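Local coordinates for similar to sp|P32453 Saccharomyces cerevisiae YNL315c ATP11 (Candida glabrata CBS 138, PDB 2P4F), which probably acts as a mitochondrial chaperone of the ATP11 family, binding unfolded or unassembled protein, with the beta subunit of F1-ATPase as the family's known client, at residues K100-Y105 against M229-G234; L106-I111 against H220-N225; Q117-L122 against N225-V230; D132-V137 against Q245-L250. All blocks are in the same frame, centred on the assembly; numbering follows the deposited sequence.

Contact 1 of 4, residues K100-Y105 against M229-G234; sequences KTLDDY and MVLMNG
Leu-102 sends CG directly away from its backbone N (chi1 -178°), which brings its two methyls toward Leu-231, while Asn-233, with CG between its backbone N and carbonyl carbon (chi1 55°), raises its amide to the Tyr-105 ring. The contact lays the short helical turn 102-105 over strand 229-236, an inner strand of the curved antiparallel sheet that gives this protein its half-barrel. The leucine pair is apolar and crosses at about a right angle. CD1 of Leu-231 meets both branches of its partner, 3.8 Å from Leu-102 CD1 and 4.0 Å from Leu-102 CD2, and Trp-123 of helix 116-126 closes on both leucines. Two residues further along the strand the contact turns polar. The Tyr-105 ring and the Asn-233 amide approach from opposite directions with planes 72° apart, and the amide meets the ring obliquely. They are linked through a third residue: Gln-218 OE1 is hydrogen-bonded by both Tyr-105 OH and Asn-233 ND2, while Asn-233 OD1 is hydrogen-bonded to His-220 NE2. With both ends engaged, the buried amide has its rotation fixed. Trp-127 packs edge-to-face with Tyr-105. The turn is itself tied down where Thr-101 N donates to Asp-104 OD2 at 2.8 Å, reaching that oxygen on its anti side and somewhat out of the carboxylate plane.

Contact 2 of 4, residues L106-I111 against H220-N225; sequences LKLDKI and HLDLAN
Apolar contact between Ile-111 and Leu-223 joins the short helical turn 108-111 to the connection leading from strand 215-220 into helix 224-227, at one end of the half-barrel sheet. Ile-111 holds CG1 between its backbone N and carbonyl carbon (chi1 64°) and runs on extended, so that its terminal methyl points across the gap; CD1 of Ile-111 comes 4.3 Å from CD1 of Leu-223. Leu-102, from the preceding helical turn, touches Leu-108, Asp-222 and Leu-223 and thus fills in between the two segments, and Val-119 of helix 116-126 also packs on Leu-223. The second kind of meeting is of methyl with carboxylate. Leu-108 and Asp-222 cross at about a right angle, and Leu-108 CD1 stands 3.9 Å from Asp-222 OD1, a van der Waals contact, not a polar one. Backbone bonds shape each side separately. Leu-223 occupies the N-cap position of its helix and lies within the turn 221-224, closed by Ala-224 N donating to Leu-221 O at 2.9 Å. Across from it, Lys-107 O accepts twice, from Lys-110 N at 2.9 Å and from Ile-111 N at 3.0 Å.

Contact 3 of 4, residues Q117-L122 against N225-V230; sequences QEVEFL and NDKDMV
Val-119 is the residue through which helix 116-126 chiefly meets segment 225-230, and it splits its two branches between two partners. Ahead of it, Gln-117 belongs to the helix's own framework: its O accepts from Phe-121 N, with Gln-117 O and Phe-121 N 2.8 Å apart, and its CG sits 3.3 Å above the plane of the Phe-121 ring, toward the rim. At Val-119 itself, CG2 lies beside the aliphatic end of Lys-227, 4.0 Å from Lys-227 CE; CG1 faces the tip of Met-229, 4.2 Å from Met-229 CE. Both long chains slant past the valine at an angle. Lys-227 is bent in its outer half, with chi3 at 148° and a further turn at chi4, so that CE reaches the valine while NZ continues to a weak hydrogen bond with Leu-114 O, just ahead of the helix. Met-229 runs straight to its sulfur and then bends (chi3 86°), which swings CE toward the helix backbone. The valine therefore plugs the helix against the place where helix 224-227 gives way to strand 229-236 of the antiparallel half-barrel sheet; Asp-228, with a positive phi of 55°, makes the break between the two. Next in the helix, Glu-120 takes part mainly by its backbone: its N is 4.3 Å from Met-229 CE. Its chain leans outward and back toward the start of the helix, and OE2 forms a salt bridge with Arg-124 NH2, while Val-137 of strand 133-139 packs against the side chain.

Contact 4 of 4, residues D132-V137 against Q245-L250; sequences DSLVAV and QDAQLL
Leu-134 O, on the strand that carries this contact, accepts a backbone hydrogen bond from Gly-234 N, and Leu-134 N lies close to Gly-234 O in return. The two residues thus form a hydrogen-bonded antiparallel pair, which holds Leu-134 in place within strand 133-139 while its side chain reaches out to helix 244-257. That side chain makes the whole contact from the strand side. With CG opposite the carbonyl carbon (chi1 -63°), the isobutyl group points at two successive residues of the helix and gives one methyl to each. CD2 meets the aliphatic part of Gln-248, 3.6 Å from Gln-248 CG, the two chains slanting across one another. CD1 takes the neighbouring methyl, 4.2 Å from Ala-247 CB. Ala-247 is buried and is also touched by Val-236 of the adjacent strand, whereas Gln-248 is exposed and meets the leucine closest through CG, its extended chain passing along the same methyl. The small alanine side chain is consistent with the close approach of helix and sheet here, and the glutamine covers the outer flank of the leucine. On either side of these two residues in sequence the helix has other partners: Asp-246 OD2 forms a salt bridge with Arg-163 NH1, and Leu-250 packs on Leu-159. Val-135 and Val-137 lean instead on Trp-123 of helix 116-126, on the other side of the strand. An outermost strand with helices packed on both of its faces is how the half-barrel sheet of this ATP11-family domain is clothed here.

How the contacts relate
From the N terminus, the turn 100-105 closes the first long loop by reaching strand 229-236 (contact 1). The following segment, 106-111, meets 220-225, so contact 2 lies wholly within that loop. Helix 116-126 then reaches 225-230, making contact 3 cross contact 2 and end on the same strand as contact 1, sharing Met-229 and Val-230. Strand 133-139 pairs with 229-236 in the sheet but sends contact 4 on to helix 244-257, crossing the other three. Contacts 1 to 3 cluster on one side of the chain's centre; contact 4 joins the sheet edge to the C-terminal helices, its centre about 22 Å from that of contact 2.

Contact 1 of 4, residues K100-Y105 against M229-G234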
loop_
_atom_site.group_PDB
_atom_site.type_symbol
_atom_site.label_atom_id
_atom_site.label_comp_id
_atom_site.label_asym_id
_atom_site.label_seq_id
_atom_site.Cartn_x
_atom_site.Cartn_y
_atom_site.Cartn_z
ATOM N N LYS A 100 -9.794 1.204 -12.506
ATOM C CA LYS A 100 -10.722 0.103 -12.300
ATOM C C LYS A 100 -11.195 0.094 -10.859
ATOM O O LYS A 100 -10.400 0.320 -9.940
ATOM C CB LYS A 100 -10.105 -1.253 -12.667
ATOM C CG LYS A 100 -9.882 -1.236 -14.177
ATOM C CD LYS A 100 -9.717 -2.621 -14.723
ATOM C CE LYS A 100 -9.203 -2.505 -16.148
ATOM N NZ LYS A 100 -8.226 -3.589 -16.402
ATOM N N THR A 101 -12.468 -0.119 -10.665
ATOM C CA THR A 101 -13.008 -0.292 -9.333
ATOM C C THR A 101 -13.366 -1.747 -9.058
ATOM O O THR A 101 -13.192 -2.579 -9.972
ATOM C CB THR A 101 -14.267 0.583 -9.111
ATOM O OG1 THR A 101 -15.343 0.070 -9.898
ATOM C CG2 THR A 101 -13.993 2.021 -9.513
ATOM N N LEU A 102 -13.825 -2.017 -7.836
ATOM C CA LEU A 102 -14.078 -3.417 -7.512
ATOM C C LEU A 102 -15.046 -4.049 -8.499
ATOM O O LEU A 102 -14.826 -5.223 -8.880
ATOM C CB LEU A 102 -14.586 -3.522 -6.065
ATOM C CG LEU A 102 -14.829 -4.972 -5.610
ATOM C CD1 LEU A 102 -13.575 -5.864 -5.773
ATOM C CD2 LEU A 102 -15.260 -4.974 -4.162
ATOM N N ASP A 103 -16.074 -3.267 -8.899
ATOM C CA ASP A 103 -17.089 -3.844 -9.813
ATOM C C ASP A 103 -16.512 -4.316 -11.140
ATOM O O ASP A 103 -17.070 -5.177 -11.842
ATOM C CB ASP A 103 -18.157 -2.785 -10.051
ATOM C CG ASP A 103 -19.414 -3.331 -10.708
ATOM O OD1 ASP A 103 -20.105 -4.215 -10.156
ATOM O OD2 ASP A 103 -19.707 -2.814 -11.809
ATOM N N ASP A 104 -15.384 -3.725 -11.572
ATOM C CA ASP A 104 -14.721 -4.176 -12.793
ATOM C C ASP A 104 -14.054 -5.535 -12.648
ATOM O O ASP A 104 -13.716 -6.188 -13.637
ATOM C CB ASP A 104 -13.656 -3.142 -13.187
ATOM C CG ASP A 104 -14.274 -1.800 -13.562
ATOM O OD1 ASP A 104 -15.266 -1.813 -14.354
ATOM O OD2 ASP A 104 -13.804 -0.738 -13.088
ATOM N N TYR A 105 -13.831 -6.004 -11.424
ATOM C CA TYR A 105 -13.206 -7.293 -11.194
ATOM C C TYR A 105 -14.210 -8.331 -10.705
ATOM O O TYR A 105 -14.159 -9.486 -11.142
ATOM C CB TYR A 105 -12.122 -7.153 -10.119
ATOM C CG TYR A 105 -11.020 -6.163 -10.431
ATOM C CD1 TYR A 105 -10.264 -6.264 -11.588
ATOM C CD2 TYR A 105 -10.699 -5.162 -9.525
ATOM C CE1 TYR A 105 -9.225 -5.361 -11.885
ATOM C CE2 TYR A 105 -9.677 -4.262 -9.794
ATOM C CZ TYR A 105 -8.952 -4.352 -10.949
ATOM O OH TYR A 105 -7.920 -3.462 -11.210
ATOM N N MET A 229 -14.712 -5.185 5.251
ATOM C CA MET A 229 -13.646 -5.774 4.464
ATOM C C MET A 229 -13.074 -4.836 3.433
ATOM O O MET A 229 -13.866 -4.117 2.818
ATOM C CB MET A 229 -14.215 -6.962 3.634
ATOM C CG MET A 229 -14.640 -8.192 4.370
ATOM S SD MET A 229 -15.402 -9.256 3.086
ATOM C CE MET A 229 -13.930 -10.081 2.490
ATOM N N VAL A 230 -11.761 -4.866 3.268
ATOM C CA VAL A 230 -11.078 -4.139 2.182
ATOM C C VAL A 230 -10.399 -5.159 1.307
ATOM O O VAL A 230 -9.693 -6.042 1.860
ATOM C CB VAL A 230 -10.053 -3.123 2.758
ATOM C CG1 VAL A 230 -9.211 -2.501 1.671
ATOM C CG2 VAL A 230 -10.840 -2.093 3.566
ATOM N N LEU A 231 -10.580 -5.111 0.010
ATOM C CA LEU A 231 -9.956 -6.091 -0.905
ATOM C C LEU A 231 -8.756 -5.406 -1.538
ATOM O O LEU A 231 -8.895 -4.271 -2.069
ATOM C CB LEU A 231 -10.978 -6.511 -1.967
ATOM C CG LEU A 231 -12.153 -7.341 -1.389
ATOM C CD1 LEU A 231 -12.920 -7.852 -2.612
ATOM C CD2 LEU A 231 -11.720 -8.445 -0.504
ATOM N N MET A 232 -7.584 -6.067 -1.500
ATOM C CA MET A 232 -6.368 -5.467 -2.072
ATOM C C MET A 232 -5.839 -6.248 -3.232
ATOM O O MET A 232 -5.859 -7.494 -3.117
ATOM C CB MET A 232 -5.289 -5.427 -0.960
ATOM C CG MET A 232 -4.029 -4.714 -1.437
ATOM S SD MET A 232 -2.639 -5.024 -0.285
ATOM C CE MET A 232 -2.087 -6.597 -0.950
ATOM N N ASN A 233 -5.473 -5.596 -4.311
ATOM C CA ASN A 233 -4.796 -6.276 -5.409
ATOM C C ASN A 233 -3.602 -5.403 -5.790
ATOM O O ASN A 233 -3.748 -4.197 -5.937
ATOM C CB ASN A 233 -5.673 -6.547 -6.633
ATOM C CG ASN A 233 -6.320 -5.293 -7.183
ATOM O OD1 ASN A 233 -7.233 -4.771 -6.545
ATOM N ND2 ASN A 233 -5.975 -4.734 -8.335
ATOM N N GLY A 234 -2.431 -6.000 -5.940
ATOM C CA GLY A 234 -1.298 -5.208 -6.414
ATOM C C GLY A 234 -0.573 -5.999 -7.462
ATOM O O GLY A 234 -0.723 -7.235 -7.600
#

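Contact 2 of 4, residues L106-I111 against H220-N225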
loop_
_atom_site.group_PDB
_atom_site.type_symbol
_atom_site.label_atom_id
_atom_site.label_comp_id
_atom_site.label_asym_id
_atom_site.label_seq_id
_atom_site.Cartn_x
_atom_site.Cartn_y
_atom_site.Cartn_z
ATOM N N LEU A 106 -15.088 -7.922 -9.787
ATOM C CA LEU A 106 -16.134 -8.794 -9.236
ATOM C C LEU A 106 -17.433 -7.978 -9.239
ATOM O O LEU A 106 -17.420 -6.922 -8.563
ATOM C CB LEU A 106 -15.921 -9.262 -7.799
ATOM C CG LEU A 106 -14.663 -10.042 -7.475
ATOM C CD1 LEU A 106 -14.559 -10.277 -5.966
ATOM C CD2 LEU A 106 -14.642 -11.368 -8.229
ATOM N N LYS A 107 -18.478 -8.381 -9.900
ATOM C CA LYS A 107 -19.673 -7.545 -9.975
ATOM C C LYS A 107 -20.338 -7.443 -8.612
ATOM O O LYS A 107 -20.733 -8.421 -7.950
ATOM C CB LYS A 107 -20.676 -8.109 -10.983
ATOM C CG LYS A 107 -20.163 -8.048 -12.429
ATOM C CD LYS A 107 -19.855 -6.626 -12.860
ATOM C CE LYS A 107 -19.008 -6.511 -14.102
ATOM N NZ LYS A 107 -17.529 -6.470 -13.928
ATOM N N LEU A 108 -20.487 -6.200 -8.181
ATOM C CA LEU A 108 -21.014 -6.019 -6.828
ATOM C C LEU A 108 -22.417 -6.577 -6.690
ATOM O O LEU A 108 -22.737 -7.123 -5.635
ATOM C CB LEU A 108 -21.066 -4.549 -6.409
ATOM C CG LEU A 108 -19.735 -3.809 -6.543
ATOM C CD1 LEU A 108 -19.879 -2.353 -6.143
ATOM C CD2 LEU A 108 -18.711 -4.537 -5.688
ATOM N N ASP A 109 -23.220 -6.413 -7.733
ATOM C CA ASP A 109 -24.635 -6.795 -7.620
ATOM C C ASP A 109 -24.698 -8.312 -7.641
ATOM O O ASP A 109 -25.672 -8.923 -7.235
ATOM C CB ASP A 109 -25.542 -6.181 -8.671
ATOM C CG ASP A 109 -25.257 -6.309 -10.140
ATOM O OD1 ASP A 109 -24.086 -6.556 -10.530
ATOM O OD2 ASP A 109 -26.155 -6.167 -11.014
ATOM N N LYS A 110 -23.613 -8.934 -8.091
ATOM C CA LYS A 110 -23.582 -10.397 -8.040
ATOM C C LYS A 110 -23.072 -10.905 -6.692
ATOM O O LYS A 110 -23.522 -11.949 -6.252
ATOM C CB LYS A 110 -22.737 -10.950 -9.189
ATOM C CG LYS A 110 -23.078 -10.403 -10.564
ATOM C CD LYS A 110 -24.203 -11.148 -11.265
ATOM C CE LYS A 110 -23.807 -11.605 -12.656
ATOM N NZ LYS A 110 -24.691 -12.672 -13.227
ATOM N N ILE A 111 -22.158 -10.204 -6.035
ATOM C CA ILE A 111 -21.584 -10.708 -4.799
ATOM C C ILE A 111 -22.300 -10.216 -3.544
ATOM O O ILE A 111 -21.844 -10.551 -2.425
ATOM C CB ILE A 111 -20.090 -10.348 -4.656
ATOM C CG1 ILE A 111 -19.807 -8.838 -4.544
ATOM C CG2 ILE A 111 -19.217 -10.914 -5.766
ATOM C CD1 ILE A 111 -18.301 -8.618 -4.564
ATOM N N HIS A 220 -9.742 -1.636 -2.334
ATOM C CA HIS A 220 -11.139 -1.389 -2.688
ATOM C C HIS A 220 -11.977 -1.351 -1.440
ATOM O O HIS A 220 -11.937 -2.323 -0.682
ATOM C CB HIS A 220 -11.648 -2.534 -3.588
ATOM C CG HIS A 220 -10.816 -2.565 -4.838
ATOM N ND1 HIS A 220 -10.988 -1.667 -5.866
ATOM C CD2 HIS A 220 -9.797 -3.414 -5.165
ATOM C CE1 HIS A 220 -10.103 -1.954 -6.805
ATOM N NE2 HIS A 220 -9.343 -3.012 -6.409
ATOM N N LEU A 221 -12.717 -0.296 -1.205
ATOM C CA LEU A 221 -13.463 -0.091 0.039
ATOM C C LEU A 221 -14.956 -0.317 -0.106
ATOM O O LEU A 221 -15.734 -0.045 0.794
ATOM C CB LEU A 221 -13.244 1.377 0.509
ATOM C CG LEU A 221 -11.785 1.842 0.578
ATOM C CD1 LEU A 221 -11.802 3.242 1.191
ATOM C CD2 LEU A 221 -10.891 0.877 1.322
ATOM N N ASP A 222 -15.410 -0.808 -1.263
ATOM C CA ASP A 222 -16.801 -0.956 -1.618
ATOM C C ASP A 222 -17.545 -1.830 -0.607
ATOM O O ASP A 222 -18.782 -1.639 -0.472
ATOM C CB ASP A 222 -16.920 -1.576 -3.021
ATOM C CG ASP A 222 -16.088 -0.818 -4.045
ATOM O OD1 ASP A 222 -16.739 -0.295 -5.017
ATOM O OD2 ASP A 222 -14.823 -0.763 -3.985
ATOM N N LEU A 223 -16.872 -2.790 0.029
ATOM C CA LEU A 223 -17.547 -3.677 0.980
ATOM C C LEU A 223 -17.224 -3.306 2.409
ATOM O O LEU A 223 -17.482 -4.057 3.389
ATOM C CB LEU A 223 -17.065 -5.128 0.725
ATOM C CG LEU A 223 -17.268 -5.564 -0.721
ATOM C CD1 LEU A 223 -16.847 -7.041 -0.874
ATOM C CD2 LEU A 223 -18.689 -5.296 -1.150
ATOM N N ALA A 224 -16.603 -2.143 2.604
ATOM C CA ALA A 224 -16.157 -1.771 3.939
ATOM C C ALA A 224 -17.362 -1.541 4.847
ATOM O O ALA A 224 -17.403 -1.985 5.993
ATOM C CB ALA A 224 -15.294 -0.508 3.913
ATOM N N ASN A 225 -18.384 -0.837 4.357
ATOM C CA ASN A 225 -19.526 -0.559 5.253
ATOM C C ASN A 225 -20.355 -1.796 5.505
ATOM O O ASN A 225 -20.885 -2.040 6.597
ATOM C CB ASN A 225 -20.333 0.576 4.609
ATOM C CG ASN A 225 -19.603 1.907 4.731
ATOM O OD1 ASN A 225 -18.868 2.126 5.705
ATOM N ND2 ASN A 225 -19.762 2.810 3.758
#

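Contact 3 of 4, residues Q117-L122 against N225-V230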
loop_
_atom_site.group_PDB
_atom_site.type_symbol
_atom_site.label_atom_id
_atom_site.label_comp_id
_atom_site.label_asym_id
_atom_site.label_seq_id
_atom_site.Cartn_x
_atom_site.Cartn_y
_atom_site.Cartn_z
ATOM N N GLN A 117 -16.261 -14.866 3.703
ATOM C CA GLN A 117 -15.322 -15.908 3.249
ATOM C C GLN A 117 -15.509 -16.195 1.767
ATOM O O GLN A 117 -14.531 -16.363 1.056
ATOM C CB GLN A 117 -15.513 -17.198 4.064
ATOM C CG GLN A 117 -14.635 -18.319 3.535
ATOM C CD GLN A 117 -14.432 -19.485 4.473
ATOM O OE1 GLN A 117 -13.487 -19.524 5.264
ATOM N NE2 GLN A 117 -15.333 -20.459 4.337
ATOM N N GLU A 118 -16.781 -16.247 1.349
ATOM C CA GLU A 118 -17.025 -16.493 -0.097
ATOM C C GLU A 118 -16.458 -15.371 -0.936
ATOM O O GLU A 118 -15.855 -15.648 -1.971
ATOM C CB GLU A 118 -18.535 -16.608 -0.309
ATOM C CG GLU A 118 -18.992 -17.980 0.276
ATOM C CD GLU A 118 -20.504 -18.089 0.386
ATOM O OE1 GLU A 118 -21.269 -17.105 0.465
ATOM O OE2 GLU A 118 -20.964 -19.266 0.410
ATOM N N VAL A 119 -16.622 -14.108 -0.514
ATOM C CA VAL A 119 -16.002 -13.015 -1.270
ATOM C C VAL A 119 -14.486 -13.159 -1.303
ATOM O O VAL A 119 -13.856 -12.961 -2.369
ATOM C CB VAL A 119 -16.347 -11.650 -0.649
ATOM C CG1 VAL A 119 -15.559 -10.505 -1.355
ATOM C CG2 VAL A 119 -17.876 -11.419 -0.767
ATOM N N GLU A 120 -13.889 -13.496 -0.147
ATOM C CA GLU A 120 -12.432 -13.699 -0.092
ATOM C C GLU A 120 -12.012 -14.816 -1.036
ATOM O O GLU A 120 -11.008 -14.662 -1.753
ATOM C CB GLU A 120 -11.948 -13.977 1.322
ATOM C CG GLU A 120 -10.444 -14.238 1.352
ATOM C CD GLU A 120 -9.845 -14.248 2.750
ATOM O OE1 GLU A 120 -10.554 -13.928 3.740
ATOM O OE2 GLU A 120 -8.637 -14.591 2.905
ATOM N N PHE A 121 -12.773 -15.923 -1.094
ATOM C CA PHE A 121 -12.392 -17.015 -2.036
ATOM C C PHE A 121 -12.397 -16.528 -3.465
ATOM O O PHE A 121 -11.512 -16.803 -4.269
ATOM C CB PHE A 121 -13.406 -18.143 -1.896
ATOM C CG PHE A 121 -13.232 -18.962 -0.607
ATOM C CD1 PHE A 121 -12.155 -18.851 0.259
ATOM C CD2 PHE A 121 -14.230 -19.856 -0.295
ATOM C CE1 PHE A 121 -12.093 -19.638 1.391
ATOM C CE2 PHE A 121 -14.150 -20.684 0.807
ATOM C CZ PHE A 121 -13.066 -20.579 1.667
ATOM N N LEU A 122 -13.458 -15.775 -3.786
ATOM C CA LEU A 122 -13.560 -15.312 -5.193
ATOM C C LEU A 122 -12.446 -14.353 -5.556
ATOM O O LEU A 122 -11.940 -14.362 -6.662
ATOM C CB LEU A 122 -14.896 -14.617 -5.449
ATOM C CG LEU A 122 -16.124 -15.532 -5.436
ATOM C CD1 LEU A 122 -17.349 -14.637 -5.572
ATOM C CD2 LEU A 122 -16.008 -16.545 -6.588
ATOM N N ASN A 225 -18.384 -0.837 4.357
ATOM C CA ASN A 225 -19.526 -0.559 5.253
ATOM C C ASN A 225 -20.355 -1.796 5.505
ATOM O O ASN A 225 -20.885 -2.040 6.597
ATOM C CB ASN A 225 -20.333 0.576 4.609
ATOM C CG ASN A 225 -19.603 1.907 4.731
ATOM O OD1 ASN A 225 -18.868 2.126 5.705
ATOM N ND2 ASN A 225 -19.762 2.810 3.758
ATOM N N ASP A 226 -20.558 -2.674 4.533
ATOM C CA ASP A 226 -21.462 -3.796 4.792
ATOM C C ASP A 226 -20.764 -5.017 5.384
ATOM O O ASP A 226 -21.435 -5.753 6.143
ATOM C CB ASP A 226 -22.169 -4.313 3.551
ATOM C CG ASP A 226 -22.581 -3.299 2.524
ATOM O OD1 ASP A 226 -23.588 -2.569 2.707
ATOM O OD2 ASP A 226 -21.884 -3.233 1.475
ATOM N N LYS A 227 -19.508 -5.208 4.992
ATOM C CA LYS A 227 -18.833 -6.431 5.435
ATOM C C LYS A 227 -17.557 -6.150 6.216
ATOM O O LYS A 227 -16.871 -7.096 6.576
ATOM C CB LYS A 227 -18.450 -7.312 4.250
ATOM C CG LYS A 227 -19.652 -7.975 3.586
ATOM C CD LYS A 227 -19.223 -8.785 2.351
ATOM C CE LYS A 227 -20.161 -9.974 2.222
ATOM N NZ LYS A 227 -21.432 -9.469 1.595
ATOM N N ASP A 228 -17.232 -4.862 6.462
ATOM C CA ASP A 228 -16.014 -4.534 7.190
ATOM C C ASP A 228 -14.752 -5.147 6.574
ATOM O O ASP A 228 -13.815 -5.543 7.268
ATOM C CB ASP A 228 -16.158 -4.965 8.661
ATOM C CG ASP A 228 -15.097 -4.317 9.526
ATOM O OD1 ASP A 228 -14.605 -3.194 9.281
ATOM O OD2 ASP A 228 -14.708 -4.998 10.509
ATOM N N MET A 229 -14.712 -5.185 5.251
ATOM C CA MET A 229 -13.646 -5.774 4.464
ATOM C C MET A 229 -13.074 -4.836 3.433
ATOM O O MET A 229 -13.866 -4.117 2.818
ATOM C CB MET A 229 -14.215 -6.962 3.634
ATOM C CG MET A 229 -14.640 -8.192 4.370
ATOM S SD MET A 229 -15.402 -9.256 3.086
ATOM C CE MET A 229 -13.930 -10.081 2.490
ATOM N N VAL A 230 -11.761 -4.866 3.268
ATOM C CA VAL A 230 -11.078 -4.139 2.182
ATOM C C VAL A 230 -10.399 -5.159 1.307
ATOM O O VAL A 230 -9.693 -6.042 1.860
ATOM C CB VAL A 230 -10.053 -3.123 2.758
ATOM C CG1 VAL A 230 -9.211 -2.501 1.671
ATOM C CG2 VAL A 230 -10.840 -2.093 3.566
#

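Contact 4 of 4, residues D132-V137 against Q245-L250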
loop_
_atom_site.group_PDB
_atom_site.type_symbol
_atom_site.label_atom_id
_atom_site.label_comp_id
_atom_site.label_asym_id
_atom_site.label_seq_id
_atom_site.Cartn_x
_atom_site.Cartn_y
_atom_site.Cartn_z
ATOM N N ASP A 132 2.744 -12.191 -10.640
ATOM C CA ASP A 132 3.201 -10.837 -10.370
ATOM C C ASP A 132 2.293 -10.159 -9.356
ATOM O O ASP A 132 2.420 -8.945 -9.216
ATOM C CB ASP A 132 3.231 -10.090 -11.705
ATOM C CG ASP A 132 1.836 -9.988 -12.301
ATOM O OD1 ASP A 132 0.901 -10.703 -11.905
ATOM O OD2 ASP A 132 1.663 -9.155 -13.212
ATOM N N SER A 133 1.428 -10.882 -8.668
ATOM C CA SER A 133 0.329 -10.284 -7.899
ATOM C C SER A 133 0.480 -10.407 -6.396
ATOM O O SER A 133 0.876 -11.472 -5.941
ATOM C CB SER A 133 -1.019 -10.940 -8.285
ATOM O OG SER A 133 -1.331 -10.391 -9.569
ATOM N N LEU A 134 0.097 -9.320 -5.744
ATOM C CA LEU A 134 -0.091 -9.192 -4.305
ATOM C C LEU A 134 -1.586 -9.159 -4.037
ATOM O O LEU A 134 -2.332 -8.408 -4.664
ATOM C CB LEU A 134 0.518 -7.895 -3.746
ATOM C CG LEU A 134 2.048 -7.725 -3.885
ATOM C CD1 LEU A 134 2.519 -6.573 -3.025
ATOM C CD2 LEU A 134 2.777 -8.984 -3.474
ATOM N N VAL A 135 -2.090 -10.019 -3.145
ATOM C CA VAL A 135 -3.510 -10.094 -2.901
ATOM C C VAL A 135 -3.745 -10.163 -1.404
ATOM O O VAL A 135 -3.027 -10.923 -0.745
ATOM C CB VAL A 135 -4.133 -11.342 -3.572
ATOM C CG1 VAL A 135 -5.630 -11.401 -3.348
ATOM C CG2 VAL A 135 -3.831 -11.323 -5.067
ATOM N N ALA A 136 -4.709 -9.410 -0.886
ATOM C CA ALA A 136 -5.022 -9.495 0.542
ATOM C C ALA A 136 -6.470 -9.120 0.756
ATOM O O ALA A 136 -7.076 -8.473 -0.108
ATOM C CB ALA A 136 -4.126 -8.569 1.371
ATOM N N VAL A 137 -6.966 -9.530 1.923
ATOM C CA VAL A 137 -8.230 -9.020 2.424
ATOM C C VAL A 137 -7.952 -8.452 3.819
ATOM O O VAL A 137 -7.412 -9.218 4.644
ATOM C CB VAL A 137 -9.276 -10.134 2.457
ATOM C CG1 VAL A 137 -10.569 -9.606 3.052
ATOM C CG2 VAL A 137 -9.489 -10.655 1.042
ATOM N N GLN A 245 8.757 -10.747 -3.513
ATOM C CA GLN A 245 9.149 -10.703 -2.114
ATOM C C GLN A 245 9.594 -9.300 -1.698
ATOM O O GLN A 245 9.246 -8.893 -0.579
ATOM C CB GLN A 245 10.261 -11.728 -1.859
ATOM C CG GLN A 245 9.888 -13.067 -2.485
ATOM C CD GLN A 245 10.380 -13.232 -3.911
ATOM O OE1 GLN A 245 9.616 -13.152 -4.865
ATOM N NE2 GLN A 245 11.688 -13.461 -4.089
ATOM N N ASP A 246 10.324 -8.611 -2.575
ATOM C CA ASP A 246 10.752 -7.260 -2.197
ATOM C C ASP A 246 9.505 -6.404 -2.024
ATOM O O ASP A 246 9.419 -5.580 -1.101
ATOM C CB ASP A 246 11.654 -6.606 -3.218
ATOM C CG ASP A 246 13.000 -7.240 -3.482
ATOM O OD1 ASP A 246 13.635 -7.807 -2.555
ATOM O OD2 ASP A 246 13.446 -7.169 -4.674
ATOM N N ALA A 247 8.558 -6.580 -2.939
ATOM C CA ALA A 247 7.344 -5.735 -2.855
ATOM C C ALA A 247 6.537 -6.010 -1.594
ATOM O O ALA A 247 5.968 -5.136 -0.931
ATOM C CB ALA A 247 6.541 -5.996 -4.139
ATOM N N GLN A 248 6.437 -7.292 -1.206
ATOM C CA GLN A 248 5.787 -7.675 0.041
ATOM C C GLN A 248 6.420 -7.025 1.264
ATOM O O GLN A 248 5.706 -6.575 2.188
ATOM C CB GLN A 248 5.819 -9.210 0.215
ATOM C CG GLN A 248 5.079 -9.962 -0.874
ATOM C CD GLN A 248 5.353 -11.455 -0.900
ATOM O OE1 GLN A 248 6.418 -11.977 -0.536
ATOM N NE2 GLN A 248 4.376 -12.244 -1.345
ATOM N N LEU A 249 7.751 -6.996 1.254
ATOM C CA LEU A 249 8.437 -6.412 2.436
ATOM C C LEU A 249 8.261 -4.896 2.442
ATOM O O LEU A 249 8.087 -4.267 3.500
ATOM C CB LEU A 249 9.876 -6.886 2.467
ATOM C CG LEU A 249 10.314 -8.135 3.258
ATOM C CD1 LEU A 249 9.164 -8.975 3.830
ATOM C CD2 LEU A 249 11.216 -9.039 2.420
ATOM N N LEU A 250 8.248 -4.253 1.277
ATOM C CA LEU A 250 7.957 -2.812 1.232
ATOM C C LEU A 250 6.544 -2.542 1.723
ATOM O O LEU A 250 6.307 -1.602 2.473
ATOM C CB LEU A 250 8.098 -2.253 -0.190
ATOM C CG LEU A 250 9.551 -2.110 -0.649
ATOM C CD1 LEU A 250 9.657 -1.946 -2.174
ATOM C CD2 LEU A 250 10.249 -0.947 0.054
#